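Local coordinates for Endoglucanase(Endo-1,4-beta-glucanase)protein (Pseudomonas stutzeri, PDB 6R2J) that probably hydrolyses beta-1,4-glucosidic bonds of cellulose as a family 5 endoglucanase, and binds cellobiose in its glycan pocket, at residues A[199-209]-A[246-255]. Residues are numbered along the deposited sequence; the frame is centred on the assembly and turned at random. Where two conformers were deposited one is given.
Sequences DRLIYEAHLYF and QKGFLGEYGI. With BGC (beta-D-glucopyranose), chain E; TRS (2-amino-2-hydroxymethyl-propane-1,3-diol), chain G.
Y208 and E252 meet at the C-terminal ends of the two strands: Y208 OH donates to E252 OE1 at 2.6 Å, meeting that oxygen on the anti side and 25° out of the carboxylate plane. The Y208 ring stands steeply to the carboxylate, 74° between planes, and BGC C6 sits at its edge, 3.3 Å from CE2. E252 also lies over H206: its CG is 3.7 Å from the centroid of the H206 ring, a CH-pi contact, and carboxylate and imidazole stack almost flat. With CG anti to its carbonyl carbon (chi1 -65°), H206 directs NE2 to E204 OE2, 3.0 Å away and nearly in the ring plane, while ND1 bonds to E144; both ring nitrogens thus have carboxylate partners, fixing the imidazole's rotation. R56 forms a salt bridge with E252 OE2, and a Tris molecule bonds to both E252 oxygens. A phenylalanine in place of Y208 would probably leave E252 OE1 without its protein hydroxyl donor and the carboxylate freer to turn.

Behind this cluster the packing is tight. Parallel strands 201-206 and 248-252 are laced by backbone bonds such as A205 N to F249 O, and E204 lies alongside F249, OE1 at the ring edge 3.7 Å from CD2. L250 CD1 packs on L207 CB, on the side covered by helix 229-244.

The N-terminal end is looser. K247, modelled in two conformers and partly exposed, runs across I202, its CE 3.5 Å from CG1, and a water links L201 O to K247 N.

These are adjacent strands of the (beta/alpha)8 TIM barrel, joined through helix 229-244 in a beta-alpha-beta crossover; their C-terminal ends carry the glycan-binding cleft, where the placing of E252 and E144 is consistent with the family 5 glutamate pair.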
loop_
_atom_site.group_PDB
_atom_site.type_symbol
_atom_site.label_atom_id
_atom_site.label_comp_id
_atom_site.label_asym_id
_atom_site.label_seq_id
_atom_site.Cartn_x
_atom_site.Cartn_y
_atom_site.Cartn_z
ATOM N N ASP A 199 4.108 -19.300 -2.732
ATOM C CA ASP A 199 2.676 -19.028 -2.636
ATOM C C ASP A 199 2.394 -17.947 -1.582
ATOM O O ASP A 199 1.516 -18.072 -0.723
ATOM C CB ASP A 199 1.928 -20.327 -2.377
ATOM C CG ASP A 199 0.486 -20.227 -2.710
ATOM O OD1 ASP A 199 0.073 -19.233 -3.319
ATOM O OD2 ASP A 199 -0.260 -21.140 -2.324
ATOM N N ARG A 200 3.189 -16.888 -1.617
ATOM C CA ARG A 200 3.006 -15.794 -0.675
ATOM C C ARG A 200 3.040 -14.476 -1.397
ATOM O O ARG A 200 3.779 -13.555 -1.047
ATOM C CB ARG A 200 3.998 -15.843 0.462
ATOM C CG ARG A 200 3.633 -16.889 1.507
ATOM C CD ARG A 200 4.716 -16.835 2.582
ATOM N NE ARG A 200 4.388 -17.678 3.744
ATOM C CZ ARG A 200 4.492 -18.998 3.827
ATOM N NH1 ARG A 200 4.858 -19.637 2.758
ATOM N NH2 ARG A 200 4.132 -19.640 4.963
ATOM N N LEU A 201 2.220 -14.384 -2.434
ATOM C CA LEU A 201 2.095 -13.189 -3.257
ATOM C C LEU A 201 0.643 -12.739 -3.247
ATOM O O LEU A 201 -0.274 -13.577 -3.286
ATOM C CB LEU A 201 2.474 -13.528 -4.695
ATOM C CG LEU A 201 2.921 -12.482 -5.709
ATOM C CD1 LEU A 201 4.101 -13.057 -6.419
ATOM C CD2 LEU A 201 1.721 -12.225 -6.585
ATOM N N ILE A 202 0.446 -11.418 -3.219
ATOM C CA ILE A 202 -0.880 -10.808 -3.285
ATOM C C ILE A 202 -0.807 -9.652 -4.277
ATOM O O ILE A 202 0.176 -8.909 -4.318
ATOM C CB ILE A 202 -1.387 -10.359 -1.894
ATOM C CG1 ILE A 202 -1.444 -11.598 -0.985
ATOM C CG2 ILE A 202 -2.710 -9.658 -2.015
ATOM C CD1 ILE A 202 -1.480 -11.272 0.532
ATOM N N TYR A 203 -1.864 -9.505 -5.070
ATOM C CA TYR A 203 -1.961 -8.452 -6.073
ATOM C C TYR A 203 -2.720 -7.286 -5.485
ATOM O O TYR A 203 -3.598 -7.454 -4.642
ATOM C CB TYR A 203 -2.630 -8.948 -7.338
ATOM C CG TYR A 203 -1.741 -9.932 -8.035
ATOM C CD1 TYR A 203 -1.793 -11.280 -7.703
ATOM C CD2 TYR A 203 -0.801 -9.509 -8.984
ATOM C CE1 TYR A 203 -0.975 -12.193 -8.324
ATOM C CE2 TYR A 203 0.014 -10.425 -9.635
ATOM C CZ TYR A 203 -0.076 -11.770 -9.298
ATOM O OH TYR A 203 0.717 -12.714 -9.923
ATOM N N GLU A 204 -2.333 -6.094 -5.887
ATOM C CA GLU A 204 -2.737 -4.903 -5.165
ATOM C C GLU A 204 -3.026 -3.820 -6.179
ATOM O O GLU A 204 -2.168 -3.506 -7.012
ATOM C CB GLU A 204 -1.633 -4.363 -4.256
ATOM C CG GLU A 204 -1.906 -2.909 -3.866
ATOM C CD GLU A 204 -0.806 -2.323 -2.973
ATOM O OE1 GLU A 204 0.195 -3.029 -2.660
ATOM O OE2 GLU A 204 -0.939 -1.143 -2.603
ATOM N N ALA A 205 -4.208 -3.219 -6.051
ATOM C CA ALA A 205 -4.665 -2.110 -6.872
ATOM C C ALA A 205 -5.075 -0.963 -5.959
ATOM O O ALA A 205 -5.297 -1.143 -4.750
ATOM C CB ALA A 205 -5.884 -2.480 -7.733
ATOM N N HIS A 206 -5.218 0.212 -6.590
ATOM C CA HIS A 206 -5.625 1.464 -5.971
ATOM C C HIS A 206 -6.921 1.908 -6.610
ATOM O O HIS A 206 -7.215 1.558 -7.754
ATOM C CB HIS A 206 -4.543 2.526 -6.156
ATOM C CG HIS A 206 -3.276 2.172 -5.447
ATOM N ND1 HIS A 206 -2.111 2.890 -5.566
ATOM C CD2 HIS A 206 -2.991 1.142 -4.613
ATOM C CE1 HIS A 206 -1.164 2.316 -4.844
ATOM N NE2 HIS A 206 -1.683 1.278 -4.223
ATOM N N LEU A 207 -7.706 2.659 -5.851
ATOM C CA LEU A 207 -9.039 3.009 -6.318
ATOM C C LEU A 207 -9.506 4.278 -5.626
ATOM O O LEU A 207 -9.609 4.317 -4.401
ATOM C CB LEU A 207 -10.013 1.847 -6.032
ATOM C CG LEU A 207 -11.489 1.918 -6.463
ATOM C CD1 LEU A 207 -12.029 0.466 -6.538
ATOM C CD2 LEU A 207 -12.309 2.815 -5.542
ATOM N N TYR A 208 -9.807 5.294 -6.420
ATOM C CA TYR A 208 -10.364 6.535 -5.934
ATOM C C TYR A 208 -11.683 6.807 -6.650
ATOM O O TYR A 208 -12.061 6.127 -7.606
ATOM C CB TYR A 208 -9.359 7.675 -6.100
ATOM C CG TYR A 208 -8.151 7.540 -5.199
ATOM C CD1 TYR A 208 -8.180 8.032 -3.905
ATOM C CD2 TYR A 208 -6.974 6.935 -5.658
ATOM C CE1 TYR A 208 -7.061 7.935 -3.081
ATOM C CE2 TYR A 208 -5.866 6.790 -4.840
ATOM C CZ TYR A 208 -5.897 7.313 -3.555
ATOM O OH TYR A 208 -4.798 7.229 -2.735
ATOM N N PHE A 209 -12.393 7.816 -6.178
ATOM C CA PHE A 209 -13.778 8.011 -6.581
ATOM C C PHE A 209 -14.005 9.174 -7.545
ATOM O O PHE A 209 -15.161 9.400 -7.930
ATOM C CB PHE A 209 -14.629 8.257 -5.328
ATOM C CG PHE A 209 -14.675 7.105 -4.369
ATOM C CD1 PHE A 209 -14.336 5.808 -4.782
ATOM C CD2 PHE A 209 -15.107 7.310 -3.064
ATOM C CE1 PHE A 209 -14.404 4.749 -3.900
ATOM C CE2 PHE A 209 -15.213 6.254 -2.187
ATOM C CZ PHE A 209 -14.843 4.973 -2.599
ATOM N N GLN A 246 -6.237 -15.743 -7.406
ATOM C CA GLN A 246 -5.217 -14.976 -6.701
ATOM C C GLN A 246 -5.846 -14.119 -5.617
ATOM O O GLN A 246 -7.059 -13.860 -5.627
ATOM C CB GLN A 246 -4.460 -14.064 -7.674
ATOM C CG GLN A 246 -3.826 -14.853 -8.839
ATOM C CD GLN A 246 -2.797 -15.874 -8.325
ATOM O OE1 GLN A 246 -2.574 -16.928 -8.925
ATOM N NE2 GLN A 246 -2.161 -15.547 -7.214
ATOM N N LYS A 247 -4.983 -13.671 -4.690
ATOM C CA LYS A 247 -5.392 -12.892 -3.524
ATOM C C LYS A 247 -5.225 -11.407 -3.806
ATOM O O LYS A 247 -4.276 -10.995 -4.461
ATOM C CB LYS A 247 -4.583 -13.241 -2.269
ATOM C CG LYS A 247 -4.653 -14.698 -1.836
ATOM C CD LYS A 247 -3.454 -15.041 -0.957
ATOM C CE LYS A 247 -2.104 -14.989 -1.715
ATOM N NZ LYS A 247 -0.975 -15.460 -0.868
ATOM N N GLY A 248 -6.139 -10.603 -3.269
ATOM C CA GLY A 248 -6.083 -9.168 -3.488
ATOM C C GLY A 248 -5.910 -8.258 -2.283
ATOM O O GLY A 248 -6.147 -8.642 -1.138
ATOM N N PHE A 249 -5.574 -7.000 -2.568
ATOM C CA PHE A 249 -5.331 -5.965 -1.570
ATOM C C PHE A 249 -5.655 -4.645 -2.271
ATOM O O PHE A 249 -5.120 -4.360 -3.352
ATOM C CB PHE A 249 -3.880 -6.066 -1.048
ATOM C CG PHE A 249 -3.474 -4.948 -0.114
ATOM C CD1 PHE A 249 -4.324 -4.508 0.908
ATOM C CD2 PHE A 249 -2.256 -4.333 -0.269
ATOM C CE1 PHE A 249 -3.949 -3.471 1.771
ATOM C CE2 PHE A 249 -1.877 -3.278 0.573
ATOM C CZ PHE A 249 -2.723 -2.853 1.602
ATOM N N LEU A 250 -6.573 -3.868 -1.701
ATOM C CA LEU A 250 -6.820 -2.512 -2.196
ATOM C C LEU A 250 -5.965 -1.531 -1.391
ATOM O O LEU A 250 -6.398 -0.964 -0.380
ATOM C CB LEU A 250 -8.296 -2.173 -2.103
ATOM C CG LEU A 250 -8.660 -0.995 -2.995
ATOM C CD1 LEU A 250 -8.691 -1.359 -4.525
ATOM C CD2 LEU A 250 -9.988 -0.421 -2.523
ATOM N N GLY A 251 -4.736 -1.327 -1.863
ATOM C CA GLY A 251 -3.711 -0.646 -1.080
ATOM C C GLY A 251 -3.904 0.837 -0.881
ATOM O O GLY A 251 -3.223 1.436 -0.039
ATOM N N GLU A 252 -4.748 1.453 -1.681
ATOM C CA GLU A 252 -5.089 2.839 -1.433
ATOM C C GLU A 252 -6.493 3.148 -1.915
ATOM O O GLU A 252 -6.936 2.639 -2.940
ATOM C CB GLU A 252 -4.229 3.816 -2.207
ATOM C CG GLU A 252 -2.790 3.853 -1.797
ATOM C CD GLU A 252 -2.017 4.864 -2.591
ATOM O OE1 GLU A 252 -2.670 5.754 -3.215
ATOM O OE2 GLU A 252 -0.771 4.737 -2.613
ATOM N N TYR A 253 -7.141 4.057 -1.195
ATOM C CA TYR A 253 -8.485 4.563 -1.428
ATOM C C TYR A 253 -8.614 5.633 -0.349
ATOM O O TYR A 253 -8.033 5.484 0.731
ATOM C CB TYR A 253 -9.543 3.474 -1.279
ATOM C CG TYR A 253 -9.922 3.180 0.136
ATOM C CD1 TYR A 253 -9.185 2.272 0.889
ATOM C CD2 TYR A 253 -11.019 3.801 0.717
ATOM C CE1 TYR A 253 -9.523 1.991 2.147
ATOM C CE2 TYR A 253 -11.361 3.527 2.011
ATOM C CZ TYR A 253 -10.612 2.641 2.729
ATOM O OH TYR A 253 -10.981 2.388 4.038
ATOM N N GLY A 254 -9.340 6.723 -0.610
ATOM C CA GLY A 254 -9.510 7.777 0.378
ATOM C C GLY A 254 -10.548 8.752 -0.116
ATOM O O GLY A 254 -10.896 8.761 -1.298
ATOM N N ILE A 255 -11.050 9.563 0.813
ATOM C CA ILE A 255 -12.102 10.507 0.458
ATOM C C ILE A 255 -11.856 11.825 1.169
ATOM O O ILE A 255 -11.313 11.879 2.276
ATOM C CB ILE A 255 -13.531 9.997 0.818
ATOM C CG1 ILE A 255 -13.686 9.770 2.323
ATOM C CG2 ILE A 255 -13.903 8.733 0.091
ATOM C CD1 ILE A 255 -15.089 9.313 2.758
HETATM C C2 BGC E . -5.132 5.779 -11.526
HETATM C C3 BGC E . -5.102 4.527 -10.708
HETATM C C4 BGC E . -4.485 4.958 -9.418
HETATM C C5 BGC E . -4.756 6.354 -8.953
HETATM C C6 BGC E . -4.055 6.415 -7.629
HETATM C C1 BGC E . -5.227 7.236 -11.004
HETATM O O2 BGC E . -6.001 5.455 -12.686
HETATM O O3 BGC E . -4.328 3.486 -11.314
HETATM O O4 BGC E . -4.914 3.866 -8.638
HETATM O O5 BGC E . -4.160 7.292 -9.972
HETATM O O6 BGC E . -3.849 7.819 -7.317
HETATM C C TRS G . -0.969 8.260 -4.346
HETATM C C1 TRS G . 0.162 7.413 -3.737
HETATM C C2 TRS G . -1.946 8.762 -3.264
HETATM C C3 TRS G . -0.372 9.456 -5.128
HETATM N N TRS G . -1.738 7.366 -5.241
HETATM O O1 TRS G . 0.291 6.210 -4.452
HETATM O O2 TRS G . -3.120 9.319 -3.846
HETATM O O3 TRS G . 0.561 8.989 -6.088
HETATM O O HOH W 1 -2.299 -14.372 -4.985
HETATM O O HOH W 2 -11.260 5.923 -2.953
#